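Local structure of MHC class I protein (Ginglymostoma cirratum, 6LUP) at residues R6-W11 / V24-D29; V198-Y203 / S233-R238; C96-R101 / G160-W165. The protein probably presents short peptides at the cell surface to T cells, as a membrane-anchored MHC class I heavy chain of the nurse shark. One frame throughout, in Å; residues are numbered along the deposited sequence.

Contact 1 of 3, residues R6-W11 / V24-D29; sequences RYFFTW and VGYVDD
The ring of F8 meets that of Y26 at nearly a right angle (planes at 86°), with F8 CE1 3.7 Å from Y26 CD1, while F8 CB rests on V24 CG2. R6 shares this face of the sheet. Its chain bends at chi3 (-55°), bringing one face of the guanidinium under F8 CZ, toward its rim, and carrying NH2 to the carbonyl O of D28 at 3.0 Å. That bond is bent and reaches D28 O from above the carbonyl plane. A water accepts from R6 NE at 2.7 Å and probably donates to D28 O and, weakly, to Y26 O.

The strands 3-12 and 21-27 form the first antiparallel hairpin in the floor of the MHC peptide-binding platform. Between these residues, R6 with Y26 and F8 with V24 are hydrogen-bonded pairs, and F8 N to V24 O measures 3.0 Å. On the other face, Y7 lays CD2 against G25 CA at 3.7 Å, and its OH is hydrogen-bonded to the backbone of the bound peptide. The F8 face instead packs against the chain of another protein, with which F8 makes an edge-to-face ring contact.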
ATOM      1  N   ARG A   6       8.170  -8.329   1.966  1.00 34.55           N
ATOM      2  CA  ARG A   6       8.265  -7.680   0.659  1.00 34.28           C
ATOM      3  C   ARG A   6       8.801  -6.253   0.751  1.00 33.70           C
ATOM      4  O   ARG A   6       8.501  -5.527   1.699  1.00 33.38           O
ATOM      5  CB  ARG A   6       6.899  -7.676  -0.029  1.00 35.05           C
ATOM      6  CG  ARG A   6       6.270  -9.054  -0.201  1.00 36.15           C
ATOM      7  CD  ARG A   6       4.797  -8.950  -0.560  1.00 36.94           C
ATOM      8  NE  ARG A   6       4.077  -8.144   0.426  1.00 37.49           N
ATOM      9  CZ  ARG A   6       2.888  -7.581   0.230  1.00 38.03           C
ATOM     10  NH1 ARG A   6       2.252  -7.728  -0.927  1.00 38.53           N
ATOM     11  NH2 ARG A   6       2.332  -6.859   1.199  1.00 38.02           N
ATOM     12  N   TYR A   7       9.596  -5.865  -0.244  1.00 33.32           N
ATOM     13  CA  TYR A   7      10.157  -4.518  -0.324  1.00 33.00           C
ATOM     14  C   TYR A   7       9.743  -3.807  -1.606  1.00 33.45           C
ATOM     15  O   TYR A   7       9.667  -4.426  -2.670  1.00 33.74           O
ATOM     16  CB  TYR A   7      11.676  -4.575  -0.245  1.00 32.62           C
ATOM     17  CG  TYR A   7      12.202  -4.828   1.138  1.00 32.39           C
ATOM     18  CD1 TYR A   7      12.361  -6.128   1.622  1.00 32.35           C
ATOM     19  CD2 TYR A   7      12.544  -3.766   1.973  1.00 32.32           C
ATOM     20  CE1 TYR A   7      12.853  -6.361   2.895  1.00 32.30           C
ATOM     21  CE2 TYR A   7      13.035  -3.989   3.249  1.00 32.29           C
ATOM     22  CZ  TYR A   7      13.188  -5.285   3.703  1.00 32.35           C
ATOM     23  OH  TYR A   7      13.674  -5.503   4.967  1.00 32.79           O
ATOM     24  N   PHE A   8       9.491  -2.503  -1.498  1.00 33.65           N
ATOM     25  CA  PHE A   8       9.024  -1.691  -2.622  1.00 34.39           C
ATOM     26  C   PHE A   8       9.919  -0.472  -2.778  1.00 35.17           C
ATOM     27  O   PHE A   8      10.004   0.360  -1.873  1.00 35.26           O
ATOM     28  CB  PHE A   8       7.562  -1.262  -2.418  1.00 34.59           C
ATOM     29  CG  PHE A   8       6.607  -2.416  -2.278  1.00 34.56           C
ATOM     30  CD1 PHE A   8       6.502  -3.117  -1.076  1.00 34.29           C
ATOM     31  CD2 PHE A   8       5.823  -2.820  -3.352  1.00 35.15           C
ATOM     32  CE1 PHE A   8       5.639  -4.199  -0.951  1.00 34.26           C
ATOM     33  CE2 PHE A   8       4.953  -3.898  -3.232  1.00 35.16           C
ATOM     34  CZ  PHE A   8       4.861  -4.586  -2.031  1.00 34.62           C
ATOM     35  N   PHE A   9      10.594  -0.383  -3.923  1.00 35.86           N
ATOM     36  CA  PHE A   9      11.538   0.692  -4.200  1.00 36.58           C
ATOM     37  C   PHE A   9      10.970   1.602  -5.279  1.00 37.83           C
ATOM     38  O   PHE A   9      10.562   1.122  -6.337  1.00 38.03           O
ATOM     39  CB  PHE A   9      12.861   0.129  -4.729  1.00 36.50           C
ATOM     40  CG  PHE A   9      13.558  -0.830  -3.804  1.00 36.04           C
ATOM     41  CD1 PHE A   9      13.051  -2.106  -3.575  1.00 35.99           C
ATOM     42  CD2 PHE A   9      14.764  -0.481  -3.214  1.00 35.90           C
ATOM     43  CE1 PHE A   9      13.719  -2.998  -2.743  1.00 35.91           C
ATOM     44  CE2 PHE A   9      15.440  -1.369  -2.385  1.00 35.65           C
ATOM     45  CZ  PHE A   9      14.917  -2.627  -2.144  1.00 35.39           C
ATOM     46  N   THR A  10      10.953   2.909  -5.022  1.00 38.74           N
ATOM     47  CA  THR A  10      10.542   3.876  -6.039  1.00 40.31           C
ATOM     48  C   THR A  10      11.613   4.942  -6.243  1.00 41.64           C
ATOM     49  O   THR A  10      11.987   5.646  -5.302  1.00 41.46           O
ATOM     50  CB  THR A  10       9.199   4.554  -5.697  1.00 40.49           C
ATOM     51  OG1 THR A  10       8.194   3.556  -5.506  1.00 40.07           O
ATOM     52  CG2 THR A  10       8.757   5.490  -6.816  1.00 41.54           C
ATOM     53  N   TRP A  11      12.102   5.038  -7.477  1.00 43.32           N
ATOM     54  CA  TRP A  11      12.974   6.130  -7.892  1.00 45.22           C
ATOM     55  C   TRP A  11      12.192   7.096  -8.775  1.00 47.86           C
ATOM     56  O   TRP A  11      11.605   6.696  -9.786  1.00 48.31           O
ATOM     57  CB  TRP A  11      14.187   5.606  -8.658  1.00 44.68           C
ATOM     58  CG  TRP A  11      15.134   4.774  -7.850  1.00 43.29           C
ATOM     59  CD1 TRP A  11      16.242   5.211  -7.184  1.00 43.24           C
ATOM     60  CD2 TRP A  11      15.073   3.357  -7.638  1.00 42.07           C
ATOM     61  NE1 TRP A  11      16.876   4.158  -6.567  1.00 41.96           N
ATOM     62  CE2 TRP A  11      16.181   3.008  -6.828  1.00 41.37           C
ATOM     63  CE3 TRP A  11      14.195   2.347  -8.052  1.00 41.57           C
ATOM     64  CZ2 TRP A  11      16.430   1.690  -6.422  1.00 40.23           C
ATOM     65  CZ3 TRP A  11      14.447   1.037  -7.651  1.00 40.68           C
ATOM     66  CH2 TRP A  11      15.557   0.723  -6.843  1.00 39.93           C
ATOM     67  N   VAL A  24      10.173   1.087   1.029  1.00 33.52           N
ATOM     68  CA  VAL A  24       9.413   0.655   2.196  1.00 32.99           C
ATOM     69  C   VAL A  24       9.484  -0.857   2.334  1.00 32.35           C
ATOM     70  O   VAL A  24       9.549  -1.568   1.332  1.00 32.36           O
ATOM     71  CB  VAL A  24       7.934   1.097   2.122  1.00 33.23           C
ATOM     72  CG1 VAL A  24       7.815   2.594   2.344  1.00 33.54           C
ATOM     73  CG2 VAL A  24       7.305   0.691   0.794  1.00 33.15           C
ATOM     74  N   GLY A  25       9.475  -1.336   3.574  1.00 32.00           N
ATOM     75  CA  GLY A  25       9.460  -2.769   3.851  1.00 31.62           C
ATOM     76  C   GLY A  25       8.208  -3.207   4.583  1.00 31.86           C
ATOM     77  O   GLY A  25       7.731  -2.510   5.486  1.00 31.90           O
ATOM     78  N   TYR A  26       7.687  -4.370   4.195  1.00 32.01           N
ATOM     79  CA  TYR A  26       6.470  -4.929   4.778  1.00 32.62           C
ATOM     80  C   TYR A  26       6.661  -6.352   5.261  1.00 32.87           C
ATOM     81  O   TYR A  26       7.221  -7.182   4.550  1.00 33.19           O
ATOM     82  CB  TYR A  26       5.338  -4.955   3.751  1.00 32.84           C
ATOM     83  CG  TYR A  26       4.702  -3.624   3.459  1.00 33.27           C
ATOM     84  CD1 TYR A  26       5.234  -2.775   2.493  1.00 33.48           C
ATOM     85  CD2 TYR A  26       3.544  -3.225   4.124  1.00 33.80           C
ATOM     86  CE1 TYR A  26       4.644  -1.551   2.212  1.00 34.20           C
ATOM     87  CE2 TYR A  26       2.945  -2.006   3.853  1.00 34.26           C
ATOM     88  CZ  TYR A  26       3.500  -1.172   2.897  1.00 34.58           C
ATOM     89  OH  TYR A  26       2.910   0.043   2.619  1.00 35.48           O
ATOM     90  N   VAL A  27       6.188  -6.626   6.471  1.00 33.25           N
ATOM     91  CA  VAL A  27       5.892  -7.985   6.892  1.00 33.74           C
ATOM     92  C   VAL A  27       4.379  -8.132   6.765  1.00 34.41           C
ATOM     93  O   VAL A  27       3.624  -7.391   7.402  1.00 34.72           O
ATOM     94  CB  VAL A  27       6.336  -8.257   8.340  1.00 33.99           C
ATOM     95  CG1 VAL A  27       5.927  -9.659   8.754  1.00 34.60           C
ATOM     96  CG2 VAL A  27       7.842  -8.072   8.484  1.00 33.92           C
ATOM     97  N   ASP A  28       3.934  -9.069   5.933  1.00 35.06           N
ATOM     98  CA  ASP A  28       2.515  -9.195   5.597  1.00 35.62           C
ATOM     99  C   ASP A  28       1.994  -7.837   5.119  1.00 35.62           C
ATOM    100  O   ASP A  28       2.565  -7.252   4.195  1.00 35.47           O
ATOM    101  CB  ASP A  28       1.700  -9.731   6.787  1.00 36.43           C
ATOM    102  CG  ASP A  28       2.098 -11.151   7.182  1.00 37.50           C
ATOM    103  OD1 ASP A  28       2.311 -11.989   6.275  1.00 38.06           O
ATOM    104  OD2 ASP A  28       2.191 -11.435   8.397  1.00 37.88           O
ATOM    105  N   ASP A  29       0.943  -7.324   5.754  1.00 35.82           N
ATOM    106  CA  ASP A  29       0.380  -6.025   5.382  1.00 35.72           C
ATOM    107  C   ASP A  29       0.926  -4.858   6.199  1.00 35.61           C
ATOM    108  O   ASP A  29       0.497  -3.719   6.018  1.00 36.23           O
ATOM    109  CB  ASP A  29      -1.142  -6.043   5.518  1.00 36.50           C
ATOM    110  CG  ASP A  29      -1.834  -6.641   4.319  1.00 36.97           C
ATOM    111  OD1 ASP A  29      -1.155  -7.084   3.366  1.00 37.02           O
ATOM    112  OD2 ASP A  29      -3.079  -6.663   4.337  1.00 37.79           O
TER
HETATM  113  O   HOH W   1       4.907  -8.462   2.968  1.00 33.08           O

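Contact 2 of 3, residues V198-Y203 / S233-R238; sequences VATGFY and SYQIHR
F202 holds its CG between the backbone N and the carbonyl carbon (chi1 58°), which lays the phenyl ring back over the neighbouring strand, whereas Y234, with CG anti to its carbonyl carbon, sends its ring across at about a right angle. The F202 rotamer puts one face of its ring under Y234 O, which is 3.3 Å from F202 CD2, and brings F202 CE1 to 3.6 Å from Y234 CB. The far end of the phenyl group, CZ, reaches I236 CG2, and the latter also touches A199 CB, so A199, F202, Y234 and I236 share one face. Y203 runs alongside Y234, its CD2 4.1 Å from Y234 CE1.

This pairing joins the antiparallel strands 194-202 and 234-241 of the immunoglobulin C1-set domain. A199 and I236 form a hydrogen-bonded pair, with I236 N to A199 O at 2.8 Å. Beyond it, G201 and F202 both face Y234 in a G1 beta bulge, with G201 at positive phi (73°). Y234 N still bonds F202 O at 2.8 Å, but the return bond from F202 N is weak.

On the opposite face V198 and H237 lie side by side. V198 CG2 stands over the imidazole 3.6 Å from the ring centroid, 20° off its normal, making a CH-pi contact. H237 ND1 hydrogen-bonds an aromatic side chain in the chain of another protein, and T200 OG1 bonds that chain's backbone.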
ATOM      1  N   VAL A 198     -20.514  -0.910   7.677  1.00 54.62           N
ATOM      2  CA  VAL A 198     -19.165  -0.361   7.783  1.00 53.48           C
ATOM      3  C   VAL A 198     -18.298  -1.152   8.767  1.00 51.95           C
ATOM      4  O   VAL A 198     -18.611  -1.252   9.957  1.00 52.18           O
ATOM      5  CB  VAL A 198     -19.168   1.163   8.097  1.00 54.51           C
ATOM      6  CG1 VAL A 198     -20.226   1.522   9.130  1.00 55.60           C
ATOM      7  CG2 VAL A 198     -17.786   1.641   8.531  1.00 54.14           C
ATOM      8  N   ALA A 199     -17.225  -1.729   8.236  1.00 50.28           N
ATOM      9  CA  ALA A 199     -16.224  -2.426   9.038  1.00 48.80           C
ATOM     10  C   ALA A 199     -14.968  -1.579   9.102  1.00 47.73           C
ATOM     11  O   ALA A 199     -14.486  -1.088   8.080  1.00 47.03           O
ATOM     12  CB  ALA A 199     -15.917  -3.792   8.449  1.00 47.97           C
ATOM     13  N   THR A 200     -14.450  -1.400  10.312  1.00 47.77           N
ATOM     14  CA  THR A 200     -13.276  -0.560  10.527  1.00 47.28           C
ATOM     15  C   THR A 200     -12.337  -1.164  11.572  1.00 46.79           C
ATOM     16  O   THR A 200     -12.744  -2.014  12.370  1.00 46.76           O
ATOM     17  CB  THR A 200     -13.685   0.880  10.915  1.00 48.00           C
ATOM     18  OG1 THR A 200     -12.575   1.768  10.727  1.00 48.09           O
ATOM     19  CG2 THR A 200     -14.177   0.950  12.362  1.00 48.57           C
ATOM     20  N   GLY A 201     -11.080  -0.726  11.543  1.00 46.51           N
ATOM     21  CA  GLY A 201     -10.073  -1.145  12.517  1.00 45.95           C
ATOM     22  C   GLY A 201      -9.554  -2.567  12.372  1.00 45.15           C
ATOM     23  O   GLY A 201      -9.028  -3.136  13.331  1.00 45.66           O
ATOM     24  N   PHE A 202      -9.687  -3.142  11.178  1.00 43.76           N
ATOM     25  CA  PHE A 202      -9.244  -4.518  10.949  1.00 42.67           C
ATOM     26  C   PHE A 202      -7.880  -4.626  10.277  1.00 41.65           C
ATOM     27  O   PHE A 202      -7.469  -3.743   9.521  1.00 40.95           O
ATOM     28  CB  PHE A 202     -10.296  -5.336  10.187  1.00 42.35           C
ATOM     29  CG  PHE A 202     -10.676  -4.769   8.846  1.00 42.19           C
ATOM     30  CD1 PHE A 202      -9.952  -5.096   7.700  1.00 41.67           C
ATOM     31  CD2 PHE A 202     -11.790  -3.937   8.714  1.00 42.62           C
ATOM     32  CE1 PHE A 202     -10.316  -4.588   6.458  1.00 41.63           C
ATOM     33  CE2 PHE A 202     -12.159  -3.428   7.474  1.00 42.14           C
ATOM     34  CZ  PHE A 202     -11.419  -3.751   6.345  1.00 41.77           C
ATOM     35  N   TYR A 203      -7.184  -5.717  10.583  1.00 41.71           N
ATOM     36  CA  TYR A 203      -5.891  -6.048   9.986  1.00 41.19           C
ATOM     37  C   TYR A 203      -5.781  -7.572   9.908  1.00 41.38           C
ATOM     38  O   TYR A 203      -6.111  -8.255  10.880  1.00 42.18           O
ATOM     39  CB  TYR A 203      -4.728  -5.471  10.815  1.00 41.03           C
ATOM     40  CG  TYR A 203      -3.388  -5.975  10.346  1.00 40.42           C
ATOM     41  CD1 TYR A 203      -2.900  -7.211  10.776  1.00 40.43           C
ATOM     42  CD2 TYR A 203      -2.632  -5.239   9.436  1.00 39.74           C
ATOM     43  CE1 TYR A 203      -1.692  -7.698  10.319  1.00 40.32           C
ATOM     44  CE2 TYR A 203      -1.419  -5.715   8.979  1.00 39.45           C
ATOM     45  CZ  TYR A 203      -0.955  -6.943   9.420  1.00 39.89           C
ATOM     46  OH  TYR A 203       0.247  -7.416   8.963  1.00 39.81           O
ATOM     47  N   SER A 233      -4.446  -0.111  10.319  1.00 42.18           N
ATOM     48  CA  SER A 233      -5.672  -0.884  10.107  1.00 42.35           C
ATOM     49  C   SER A 233      -6.407  -0.422   8.847  1.00 42.13           C
ATOM     50  O   SER A 233      -6.004   0.554   8.207  1.00 41.85           O
ATOM     51  CB  SER A 233      -6.585  -0.819  11.337  1.00 43.28           C
ATOM     52  OG  SER A 233      -7.186   0.456  11.468  1.00 44.08           O
ATOM     53  N   TYR A 234      -7.478  -1.131   8.491  1.00 42.35           N
ATOM     54  CA  TYR A 234      -8.236  -0.842   7.274  1.00 42.25           C
ATOM     55  C   TYR A 234      -9.730  -0.699   7.549  1.00 43.22           C
ATOM     56  O   TYR A 234     -10.212  -1.074   8.619  1.00 43.51           O
ATOM     57  CB  TYR A 234      -7.976  -1.926   6.219  1.00 41.48           C
ATOM     58  CG  TYR A 234      -6.509  -2.085   5.885  1.00 41.02           C
ATOM     59  CD1 TYR A 234      -5.681  -2.896   6.666  1.00 40.76           C
ATOM     60  CD2 TYR A 234      -5.940  -1.400   4.811  1.00 40.76           C
ATOM     61  CE1 TYR A 234      -4.334  -3.030   6.382  1.00 40.65           C
ATOM     62  CE2 TYR A 234      -4.590  -1.531   4.516  1.00 40.75           C
ATOM     63  CZ  TYR A 234      -3.793  -2.347   5.305  1.00 40.58           C
ATOM     64  OH  TYR A 234      -2.453  -2.488   5.025  1.00 40.37           O
ATOM     65  N   GLN A 235     -10.451  -0.145   6.579  1.00 44.02           N
ATOM     66  CA  GLN A 235     -11.900   0.018   6.671  1.00 45.00           C
ATOM     67  C   GLN A 235     -12.577  -0.216   5.322  1.00 45.59           C
ATOM     68  O   GLN A 235     -11.936  -0.136   4.269  1.00 45.33           O
ATOM     69  CB  GLN A 235     -12.271   1.403   7.225  1.00 45.77           C
ATOM     70  CG  GLN A 235     -11.908   2.570   6.318  1.00 46.15           C
ATOM     71  CD  GLN A 235     -12.591   3.864   6.719  1.00 47.38           C
ATOM     72  OE1 GLN A 235     -12.247   4.480   7.729  1.00 48.25           O
ATOM     73  NE2 GLN A 235     -13.557   4.288   5.920  1.00 47.46           N
ATOM     74  N   ILE A 236     -13.873  -0.511   5.368  1.00 46.44           N
ATOM     75  CA  ILE A 236     -14.676  -0.689   4.162  1.00 47.08           C
ATOM     76  C   ILE A 236     -16.144  -0.376   4.442  1.00 48.52           C
ATOM     77  O   ILE A 236     -16.663  -0.677   5.524  1.00 48.79           O
ATOM     78  CB  ILE A 236     -14.513  -2.108   3.553  1.00 46.49           C
ATOM     79  CG1 ILE A 236     -15.280  -2.218   2.226  1.00 46.62           C
ATOM     80  CG2 ILE A 236     -14.904  -3.193   4.553  1.00 45.88           C
ATOM     81  CD1 ILE A 236     -14.924  -3.435   1.393  1.00 46.63           C
ATOM     82  N   HIS A 237     -16.792   0.252   3.465  1.00 49.57           N
ATOM     83  CA  HIS A 237     -18.217   0.545   3.530  1.00 50.77           C
ATOM     84  C   HIS A 237     -18.913  -0.183   2.394  1.00 51.29           C
ATOM     85  O   HIS A 237     -18.570   0.018   1.227  1.00 50.98           O
ATOM     86  CB  HIS A 237     -18.471   2.049   3.396  1.00 51.75           C
ATOM     87  CG  HIS A 237     -17.949   2.865   4.539  1.00 52.46           C
ATOM     88  ND1 HIS A 237     -18.767   3.647   5.326  1.00 53.88           N
ATOM     89  CD2 HIS A 237     -16.695   3.030   5.022  1.00 51.93           C
ATOM     90  CE1 HIS A 237     -18.039   4.259   6.243  1.00 53.65           C
ATOM     91  NE2 HIS A 237     -16.779   3.899   6.083  1.00 52.51           N
ATOM     92  N   ARG A 238     -19.866  -1.046   2.733  1.00 52.41           N
ATOM     93  CA  ARG A 238     -20.779  -1.594   1.734  1.00 54.25           C
ATOM     94  C   ARG A 238     -22.216  -1.194   2.042  1.00 55.85           C
ATOM     95  O   ARG A 238     -22.738  -1.483   3.121  1.00 55.86           O
ATOM     96  CB  ARG A 238     -20.657  -3.113   1.595  1.00 53.65           C
ATOM     97  CG  ARG A 238     -21.348  -3.625   0.339  1.00 54.14           C
ATOM     98  CD  ARG A 238     -21.255  -5.131   0.161  1.00 53.93           C
ATOM     99  NE  ARG A 238     -19.910  -5.579  -0.188  1.00 53.61           N
ATOM    100  CZ  ARG A 238     -19.350  -5.460  -1.391  1.00 53.84           C
ATOM    101  NH1 ARG A 238     -20.004  -4.886  -2.390  1.00 54.53           N
ATOM    102  NH2 ARG A 238     -18.122  -5.914  -1.592  1.00 53.46           N
TER

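Contact 3 of 3, residues C96-R101 / G160-W165; sequences CGCELR and GICIEW
A disulfide pins a helix to the sheet beneath it here: C98, on floor strand 91-100, is joined to C162 of helix 148-172, the disulfide of the alpha-2 half of the MHC class I platform. The axes of the short strand and helix segments come within 7.9 Å, at 58°, and the CA atoms of the two cysteines, C98 and C162, are 6.2 Å apart. C98 SG and C162 SG are 2.1 Å apart, with a chi3 of -83°, close to the 90° magnitude that disulfides prefer. Both CB atoms are directed at the opposite segment. The sulfur of C162 is anti to its backbone N (chi1 -176°), which drops it from the helix toward the strand. L5 of the adjacent strand 3-12 packs against both cysteines.

I163 closes the junction on the side of L100. Its CD1 meets C98 CB at 3.9 Å and also approaches E99 O. L100 is packed further by L166 and L170 of the same helix. On the strand alone, R101 grips E99 side-on, using NE and NH1 on the single oxygen OE1. Across the contact, I163 CG2 meets L100 CD1 at 4.0 Å.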
ATOM      1  N   CYS A  96      10.536  -6.758  -4.661  1.00 37.48           N
ATOM      2  CA  CYS A  96      10.993  -8.111  -4.374  1.00 37.51           C
ATOM      3  C   CYS A  96      10.505  -8.581  -3.022  1.00 36.73           C
ATOM      4  O   CYS A  96      10.162  -7.771  -2.155  1.00 36.31           O
ATOM      5  CB  CYS A  96      12.513  -8.242  -4.504  1.00 37.78           C
ATOM      6  SG  CYS A  96      13.437  -7.083  -3.489  1.00 38.42           S
ATOM      7  N   GLY A  97      10.451  -9.898  -2.864  1.00 36.57           N
ATOM      8  CA  GLY A  97      10.059 -10.494  -1.607  1.00 36.50           C
ATOM      9  C   GLY A  97       9.894 -11.991  -1.675  1.00 37.29           C
ATOM     10  O   GLY A  97      10.173 -12.617  -2.697  1.00 37.60           O
ATOM     11  N   CYS A  98       9.430 -12.556  -0.568  1.00 37.74           N
ATOM     12  CA  CYS A  98       9.248 -13.987  -0.432  1.00 39.34           C
ATOM     13  C   CYS A  98       7.974 -14.257   0.350  1.00 40.69           C
ATOM     14  O   CYS A  98       7.504 -13.394   1.090  1.00 40.40           O
ATOM     15  CB  CYS A  98      10.439 -14.603   0.299  1.00 38.66           C
ATOM     16  SG  CYS A  98      10.739 -13.882   1.930  1.00 38.01           S
ATOM     17  N   GLU A  99       7.419 -15.451   0.175  1.00 42.84           N
ATOM     18  CA  GLU A  99       6.254 -15.879   0.934  1.00 44.67           C
ATOM     19  C   GLU A  99       6.500 -17.231   1.595  1.00 46.59           C
ATOM     20  O   GLU A  99       6.955 -18.175   0.948  1.00 47.29           O
ATOM     21  CB  GLU A  99       5.019 -15.939   0.035  1.00 45.32           C
ATOM     22  CG  GLU A  99       3.765 -16.414   0.746  1.00 46.53           C
ATOM     23  CD  GLU A  99       2.537 -16.334  -0.130  1.00 47.75           C
ATOM     24  OE1 GLU A  99       2.397 -17.182  -1.042  1.00 49.05           O
ATOM     25  OE2 GLU A  99       1.711 -15.425   0.100  1.00 47.61           O
ATOM     26  N   LEU A 100       6.191 -17.303   2.886  1.00 48.29           N
ATOM     27  CA  LEU A 100       6.327 -18.518   3.677  1.00 51.26           C
ATOM     28  C   LEU A 100       4.972 -19.196   3.853  1.00 54.48           C
ATOM     29  O   LEU A 100       3.992 -18.561   4.250  1.00 53.17           O
ATOM     30  CB  LEU A 100       6.932 -18.183   5.042  1.00 50.62           C
ATOM     31  CG  LEU A 100       7.146 -19.288   6.072  1.00 51.43           C
ATOM     32  CD1 LEU A 100       8.335 -20.164   5.710  1.00 51.92           C
ATOM     33  CD2 LEU A 100       7.343 -18.660   7.443  1.00 51.32           C
ATOM     34  N   ARG A 101       4.934 -20.494   3.560  1.00 59.71           N
ATOM     35  CA  ARG A 101       3.699 -21.269   3.623  1.00 64.55           C
ATOM     36  C   ARG A 101       3.823 -22.479   4.547  1.00 68.43           C
ATOM     37  O   ARG A 101       4.773 -23.262   4.435  1.00 69.99           O
ATOM     38  CB  ARG A 101       3.289 -21.728   2.223  1.00 65.50           C
ATOM     39  CG  ARG A 101       3.038 -20.599   1.238  1.00 65.68           C
ATOM     40  CD  ARG A 101       2.388 -21.116  -0.033  1.00 67.84           C
ATOM     41  NE  ARG A 101       2.251 -20.066  -1.039  1.00 68.46           N
ATOM     42  CZ  ARG A 101       1.979 -20.281  -2.325  1.00 69.58           C
ATOM     43  NH1 ARG A 101       1.879 -19.254  -3.162  1.00 68.85           N
ATOM     44  NH2 ARG A 101       1.812 -21.516  -2.781  1.00 71.11           N
ATOM     45  N   GLY A 160      16.412 -18.133   0.606  1.00 40.06           N
ATOM     46  CA  GLY A 160      17.094 -18.378   1.876  1.00 39.76           C
ATOM     47  C   GLY A 160      17.035 -17.221   2.855  1.00 38.74           C
ATOM     48  O   GLY A 160      16.368 -17.302   3.891  1.00 38.78           O
ATOM     49  N   ILE A 161      17.738 -16.143   2.521  1.00 37.61           N
ATOM     50  CA  ILE A 161      17.881 -15.002   3.415  1.00 36.52           C
ATOM     51  C   ILE A 161      16.520 -14.407   3.784  1.00 36.32           C
ATOM     52  O   ILE A 161      16.230 -14.192   4.964  1.00 35.90           O
ATOM     53  CB  ILE A 161      18.823 -13.937   2.810  1.00 35.74           C
ATOM     54  CG1 ILE A 161      20.267 -14.455   2.801  1.00 35.97           C
ATOM     55  CG2 ILE A 161      18.750 -12.635   3.593  1.00 35.06           C
ATOM     56  CD1 ILE A 161      21.149 -13.833   1.738  1.00 35.28           C
ATOM     57  N   CYS A 162      15.693 -14.165   2.770  1.00 36.31           N
ATOM     58  CA  CYS A 162      14.394 -13.520   2.945  1.00 36.26           C
ATOM     59  C   CYS A 162      13.486 -14.333   3.871  1.00 36.92           C
ATOM     60  O   CYS A 162      12.907 -13.797   4.816  1.00 36.72           O
ATOM     61  CB  CYS A 162      13.737 -13.302   1.578  1.00 36.47           C
ATOM     62  SG  CYS A 162      12.160 -12.420   1.581  1.00 36.54           S
ATOM     63  N   ILE A 163      13.376 -15.628   3.593  1.00 37.95           N
ATOM     64  CA  ILE A 163      12.589 -16.549   4.410  1.00 38.97           C
ATOM     65  C   ILE A 163      13.073 -16.564   5.862  1.00 39.70           C
ATOM     66  O   ILE A 163      12.272 -16.456   6.791  1.00 40.37           O
ATOM     67  CB  ILE A 163      12.620 -17.983   3.818  1.00 39.75           C
ATOM     68  CG1 ILE A 163      11.865 -18.049   2.473  1.00 39.64           C
ATOM     69  CG2 ILE A 163      12.112 -19.011   4.822  1.00 40.46           C
ATOM     70  CD1 ILE A 163      10.369 -17.794   2.539  1.00 39.16           C
ATOM     71  N   GLU A 164      14.385 -16.679   6.047  1.00 40.16           N
ATOM     72  CA  GLU A 164      14.985 -16.759   7.380  1.00 41.00           C
ATOM     73  C   GLU A 164      14.671 -15.542   8.266  1.00 39.53           C
ATOM     74  O   GLU A 164      14.269 -15.700   9.418  1.00 39.88           O
ATOM     75  CB  GLU A 164      16.496 -16.987   7.269  1.00 42.79           C
ATOM     76  CG  GLU A 164      17.208 -17.138   8.606  1.00 45.67           C
ATOM     77  CD  GLU A 164      18.720 -17.273   8.482  1.00 47.71           C
ATOM     78  OE1 GLU A 164      19.358 -17.613   9.506  1.00 48.92           O
ATOM     79  OE2 GLU A 164      19.277 -17.039   7.375  1.00 48.13           O
ATOM     80  N   TRP A 165      14.856 -14.342   7.722  1.00 37.85           N
ATOM     81  CA  TRP A 165      14.557 -13.103   8.445  1.00 36.98           C
ATOM     82  C   TRP A 165      13.058 -12.893   8.658  1.00 36.98           C
ATOM     83  O   TRP A 165      12.644 -12.383   9.704  1.00 36.87           O
ATOM     84  CB  TRP A 165      15.191 -11.896   7.751  1.00 36.03           C
ATOM     85  CG  TRP A 165      16.661 -11.827   7.988  1.00 35.91           C
ATOM     86  CD1 TRP A 165      17.636 -12.499   7.304  1.00 35.94           C
ATOM     87  CD2 TRP A 165      17.330 -11.071   9.003  1.00 35.79           C
ATOM     88  NE1 TRP A 165      18.872 -12.202   7.826  1.00 35.97           N
ATOM     89  CE2 TRP A 165      18.716 -11.332   8.873  1.00 35.91           C
ATOM     90  CE3 TRP A 165      16.895 -10.198  10.009  1.00 35.70           C
ATOM     91  CZ2 TRP A 165      19.674 -10.739   9.707  1.00 35.92           C
ATOM     92  CZ3 TRP A 165      17.846  -9.615  10.843  1.00 36.18           C
ATOM     93  CH2 TRP A 165      19.224  -9.886  10.683  1.00 36.08           C
TER

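Along the chain the segments run in series: contact 1 closes first, contact 3 follows, and contact 2 comes last. Contacts 1 and 3, with centres about 13 Å apart, share the eight-stranded platform sheet, in which strands 3-12 and 91-100 are neighbours joined by backbone hydrogen bonding between Y7 and C96. Contact 3 adds helix 148-172 above that floor, and the peptide touches residues of both. Contact 2 lies in the immunoglobulin domain, its centre about 22 Å from that of contact 1 and about 28 Å from that of contact 3. Y203 and Y234 reach D29 through weak hydrogen bonds, so contacts 1 and 2 meet at the interface between the peptide platform and its supporting domain.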